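Local coordinates for protein acetyl-xylan esterase (PDB 2CC0) that removes acetyl groups from acetylated xylan as a metal-dependent family 4 carbohydrate esterase, and so takes part in plant cell wall degradation, at residues Thr136-Asn148 against Ala164-Leu177. Residues are numbered along the deposited sequence; the frame is centred on the assembly and turned at random.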
loop_
_atom_site.group_PDB
_atom_site.type_symbol
_atom_site.label_atom_id
_atom_site.label_comp_id
_atom_site.label_asym_id
_atom_site.label_seq_id
_atom_site.Cartn_x
_atom_site.Cartn_y
_atom_site.Cartn_z
ATOM N N THR A 136 -4.633 22.378 -14.587
ATOM C CA THR A 136 -3.665 22.686 -13.538
ATOM C C THR A 136 -4.363 22.772 -12.175
ATOM O O THR A 136 -3.887 22.190 -11.181
ATOM C CB THR A 136 -2.887 23.970 -13.874
ATOM O OG1 THR A 136 -2.226 23.779 -15.134
ATOM C CG2 THR A 136 -1.858 24.261 -12.806
ATOM N N ASP A 137 -5.512 23.459 -12.128
ATOM C CA ASP A 137 -6.280 23.530 -10.887
ATOM C C ASP A 137 -6.646 22.166 -10.341
ATOM O O ASP A 137 -6.545 21.946 -9.137
ATOM C CB ASP A 137 -7.578 24.302 -11.100
ATOM C CG ASP A 137 -7.384 25.801 -11.138
ATOM O OD1 ASP A 137 -6.312 26.319 -10.763
ATOM O OD2 ASP A 137 -8.359 26.482 -11.527
ATOM N N ALA A 138 -7.117 21.279 -11.220
ATOM C CA ALA A 138 -7.581 19.960 -10.813
ATOM C C ALA A 138 -6.406 19.119 -10.275
ATOM O O ALA A 138 -6.562 18.357 -9.318
ATOM C CB ALA A 138 -8.298 19.255 -11.965
ATOM N N ILE A 139 -5.236 19.284 -10.889
ATOM C CA ILE A 139 -4.029 18.533 -10.467
ATOM C C ILE A 139 -3.611 18.989 -9.065
ATOM O O ILE A 139 -3.300 18.157 -8.197
ATOM C CB ILE A 139 -2.875 18.717 -11.508
ATOM C CG1 ILE A 139 -3.269 18.099 -12.859
ATOM C CG2 ILE A 139 -1.520 18.150 -10.995
ATOM C CD1 ILE A 139 -2.391 18.575 -14.045
ATOM N N VAL A 140 -3.569 20.309 -8.848
ATOM C CA VAL A 140 -3.235 20.859 -7.539
ATOM C C VAL A 140 -4.238 20.384 -6.481
ATOM O O VAL A 140 -3.837 20.021 -5.367
ATOM C CB VAL A 140 -3.153 22.414 -7.564
ATOM C CG1 VAL A 140 -2.875 22.964 -6.157
ATOM C CG2 VAL A 140 -2.031 22.863 -8.555
ATOM N N GLN A 141 -5.528 20.387 -6.837
ATOM C CA GLN A 141 -6.598 19.892 -5.971
ATOM C C GLN A 141 -6.380 18.421 -5.586
ATOM O O GLN A 141 -6.585 18.020 -4.437
ATOM C CB GLN A 141 -7.948 20.062 -6.672
ATOM C CG GLN A 141 -9.153 19.577 -5.859
ATOM C CD GLN A 141 -9.280 20.245 -4.478
ATOM O OE1 GLN A 141 -9.829 19.657 -3.543
ATOM N NE2 GLN A 141 -8.781 21.469 -4.354
ATOM N N ALA A 142 -5.964 17.610 -6.564
ATOM C CA ALA A 142 -5.679 16.181 -6.297
ATOM C C ALA A 142 -4.548 16.062 -5.260
ATOM O O ALA A 142 -4.632 15.277 -4.324
ATOM C CB ALA A 142 -5.310 15.456 -7.593
ATOM N N VAL A 143 -3.479 16.846 -5.419
ATOM C CA VAL A 143 -2.391 16.872 -4.448
ATOM C C VAL A 143 -2.887 17.265 -3.051
ATOM O O VAL A 143 -2.441 16.688 -2.054
ATOM C CB VAL A 143 -1.211 17.785 -4.921
ATOM C CG1 VAL A 143 -0.242 18.055 -3.781
ATOM C CG2 VAL A 143 -0.494 17.149 -6.098
ATOM N N SER A 144 -3.833 18.207 -3.000
ATOM C CA SER A 144 -4.407 18.666 -1.721
ATOM C C SER A 144 -5.142 17.563 -0.929
ATOM O O SER A 144 -5.379 17.706 0.268
ATOM C CB SER A 144 -5.310 19.894 -1.921
ATOM O OG SER A 144 -6.642 19.539 -2.263
ATOM N N ARG A 145 -5.491 16.466 -1.595
ATOM C CA ARG A 145 -6.180 15.360 -0.933
ATOM C C ARG A 145 -5.247 14.395 -0.218
ATOM O O ARG A 145 -5.703 13.531 0.546
ATOM C CB ARG A 145 -7.016 14.604 -1.948
ATOM C CG ARG A 145 -8.079 15.480 -2.555
ATOM C CD ARG A 145 -9.214 14.645 -2.997
ATOM N NE ARG A 145 -8.889 13.873 -4.187
ATOM C CZ ARG A 145 -8.921 14.349 -5.432
ATOM N NH1 ARG A 145 -9.243 15.619 -5.672
ATOM N NH2 ARG A 145 -8.625 13.553 -6.451
ATOM N N LEU A 146 -3.946 14.520 -0.486
ATOM C CA LEU A 146 -2.987 13.570 0.061
ATOM C C LEU A 146 -2.733 13.813 1.533
ATOM O O LEU A 146 -2.506 14.952 1.942
ATOM C CB LEU A 146 -1.651 13.673 -0.668
ATOM C CG LEU A 146 -1.615 13.327 -2.154
ATOM C CD1 LEU A 146 -0.310 13.850 -2.768
ATOM C CD2 LEU A 146 -1.769 11.817 -2.327
ATOM N N GLY A 147 -2.719 12.723 2.301
ATOM C CA GLY A 147 -2.256 12.759 3.682
ATOM C C GLY A 147 -0.908 12.072 3.845
ATOM O O GLY A 147 -0.354 11.520 2.884
ATOM N N ASN A 148 -0.378 12.092 5.061
ATOM C CA ASN A 148 0.896 11.456 5.326
ATOM C C ASN A 148 0.883 10.004 4.836
ATOM O O ASN A 148 -0.043 9.234 5.143
ATOM C CB ASN A 148 1.214 11.483 6.829
ATOM C CG ASN A 148 2.494 10.752 7.154
ATOM O OD1 ASN A 148 3.553 11.068 6.630
ATOM N ND2 ASN A 148 2.399 9.743 8.008
ATOM N N ALA A 164 1.786 23.071 -12.789
ATOM C CA ALA A 164 1.310 22.851 -11.422
ATOM C C ALA A 164 2.399 22.826 -10.359
ATOM O O ALA A 164 2.106 22.984 -9.172
ATOM C CB ALA A 164 0.500 21.523 -11.368
ATOM N N ILE A 165 3.652 22.611 -10.762
ATOM C CA ILE A 165 4.700 22.320 -9.771
ATOM C C ILE A 165 4.815 23.373 -8.632
ATOM O O ILE A 165 4.807 23.000 -7.466
ATOM C CB ILE A 165 6.070 22.008 -10.426
ATOM C CG1 ILE A 165 5.969 20.800 -11.365
ATOM C CG2 ILE A 165 7.158 21.840 -9.371
ATOM C CD1 ILE A 165 5.392 19.508 -10.740
ATOM N N PRO A 166 4.917 24.685 -8.962
ATOM C CA PRO A 166 4.990 25.622 -7.825
ATOM C C PRO A 166 3.796 25.548 -6.854
ATOM O O PRO A 166 4.003 25.537 -5.639
ATOM C CB PRO A 166 5.086 27.014 -8.494
ATOM C CG PRO A 166 5.537 26.734 -9.885
ATOM C CD PRO A 166 4.969 25.374 -10.261
ATOM N N ARG A 167 2.572 25.465 -7.373
ATOM C CA ARG A 167 1.388 25.333 -6.519
ATOM C C ARG A 167 1.316 24.007 -5.769
ATOM O O ARG A 167 0.760 23.942 -4.665
ATOM C CB ARG A 167 0.115 25.567 -7.315
ATOM C CG ARG A 167 -0.117 27.055 -7.596
ATOM C CD ARG A 167 -1.217 27.231 -8.624
ATOM N NE ARG A 167 -2.531 26.831 -8.121
ATOM C CZ ARG A 167 -3.570 26.532 -8.903
ATOM N NH1 ARG A 167 -3.458 26.594 -10.231
ATOM N NH2 ARG A 167 -4.727 26.169 -8.360
ATOM N N ILE A 168 1.883 22.958 -6.340
ATOM C CA ILE A 168 2.033 21.693 -5.586
ATOM C C ILE A 168 2.934 21.895 -4.353
ATOM O O ILE A 168 2.588 21.504 -3.223
ATOM C CB ILE A 168 2.546 20.572 -6.503
ATOM C CG1 ILE A 168 1.414 20.168 -7.484
ATOM C CG2 ILE A 168 3.061 19.381 -5.672
ATOM C CD1 ILE A 168 1.816 19.176 -8.586
ATOM N N ALA A 169 4.089 22.528 -4.557
ATOM C CA ALA A 169 5.016 22.814 -3.460
ATOM C C ALA A 169 4.300 23.669 -2.404
ATOM O O ALA A 169 4.413 23.400 -1.208
ATOM C CB ALA A 169 6.257 23.522 -3.986
ATOM N N GLN A 170 3.543 24.675 -2.859
ATOM C CA GLN A 170 2.783 25.551 -1.948
ATOM C C GLN A 170 1.736 24.820 -1.143
ATOM O O GLN A 170 1.601 25.032 0.075
ATOM C CB GLN A 170 2.114 26.670 -2.755
ATOM C CG GLN A 170 3.124 27.662 -3.289
ATOM C CD GLN A 170 2.548 28.534 -4.378
ATOM O OE1 GLN A 170 1.329 28.726 -4.460
ATOM N NE2 GLN A 170 3.422 29.059 -5.233
ATOM N N THR A 171 0.999 23.945 -1.832
ATOM C CA THR A 171 -0.025 23.130 -1.193
ATOM C C THR A 171 0.577 22.259 -0.089
ATOM O O THR A 171 0.049 22.211 1.028
ATOM C CB THR A 171 -0.749 22.268 -2.246
ATOM O OG1 THR A 171 -1.372 23.140 -3.195
ATOM C CG2 THR A 171 -1.829 21.377 -1.601
ATOM N N LEU A 172 1.672 21.563 -0.397
ATOM C CA LEU A 172 2.306 20.698 0.589
ATOM C C LEU A 172 2.827 21.511 1.774
ATOM O O LEU A 172 2.585 21.147 2.927
ATOM C CB LEU A 172 3.434 19.877 -0.032
ATOM C CG LEU A 172 2.944 18.842 -1.054
ATOM C CD1 LEU A 172 4.171 18.117 -1.624
ATOM C CD2 LEU A 172 1.934 17.868 -0.433
ATOM N N ALA A 173 3.518 22.611 1.480
ATOM C CA ALA A 173 4.091 23.471 2.521
ATOM C C ALA A 173 2.992 24.002 3.431
ATOM O O ALA A 173 3.135 23.970 4.648
ATOM C CB ALA A 173 4.916 24.614 1.908
ATOM N N GLY A 174 1.883 24.446 2.845
ATOM C CA GLY A 174 0.726 24.914 3.630
ATOM C C GLY A 174 0.197 23.901 4.637
ATOM O O GLY A 174 -0.366 24.279 5.694
ATOM N N LYS A 175 0.400 22.620 4.336
ATOM C CA LYS A 175 -0.134 21.522 5.125
ATOM C C LYS A 175 0.906 20.914 6.041
ATOM O O LYS A 175 0.611 19.954 6.746
ATOM C CB LYS A 175 -0.673 20.433 4.195
ATOM C CG LYS A 175 -1.981 20.806 3.550
ATOM C CD LYS A 175 -2.357 19.791 2.527
ATOM C CE LYS A 175 -3.786 19.389 2.728
ATOM N NZ LYS A 175 -3.984 17.952 2.486
ATOM N N GLY A 176 2.121 21.457 6.023
ATOM C CA GLY A 176 3.251 20.859 6.744
ATOM C C GLY A 176 3.656 19.479 6.228
ATOM O O GLY A 176 4.120 18.626 6.989
ATOM N N LEU A 177 3.468 19.241 4.931
ATOM C CA LEU A 177 3.861 17.974 4.338
ATOM C C LEU A 177 5.032 18.187 3.418
ATOM O O LEU A 177 5.188 19.268 2.822
ATOM C CB LEU A 177 2.703 17.340 3.556
ATOM C CG LEU A 177 1.502 16.882 4.390
ATOM C CD1 LEU A 177 0.308 16.516 3.467
ATOM C CD2 LEU A 177 1.904 15.711 5.294
HETATM O O HOH W 1 -1.981 17.412 0.569
HETATM O O HOH W 2 -4.039 16.027 3.996
#
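R167 and D137 form a salt bridge at one end of the contact. NH1 and NH2 both donate to the same oxygen, D137 OD1, at 2.9 Å each. OD1 lies near the guanidinium plane, while the carboxylate plane is turned 80° from it. A bend at chi3 (68°) turns the R167 guanidinium so that V140 CG2 sits over the centre of one face. With an alanine at R167, the D137 carboxylate would probably lose its charge partner and V140 CG2 the guanidinium that covers it.

Apolar contacts fill the middle. A164 CB meets I139 CG2 at 3.9 Å. V143 straddles two residues, with CG2 on I168 CG1 (3.8 Å) and CG1 on L172 CD2. T171 CG2, anti to the backbone N, packs on S144 CA and CB. T171 OG1 donates to R167 O in its own helix.

At the other end K175 NZ donates to S144 O (2.6 Å) from above the carbonyl plane. One water links NZ to V143 O and L146 O.

The axes of helices 136-144 and 164-174 differ by 27° in direction. These successive helices flank the parallel sheet, joined through strand 151-155, as in the distorted (beta/alpha) barrel of polysaccharide deacetylases.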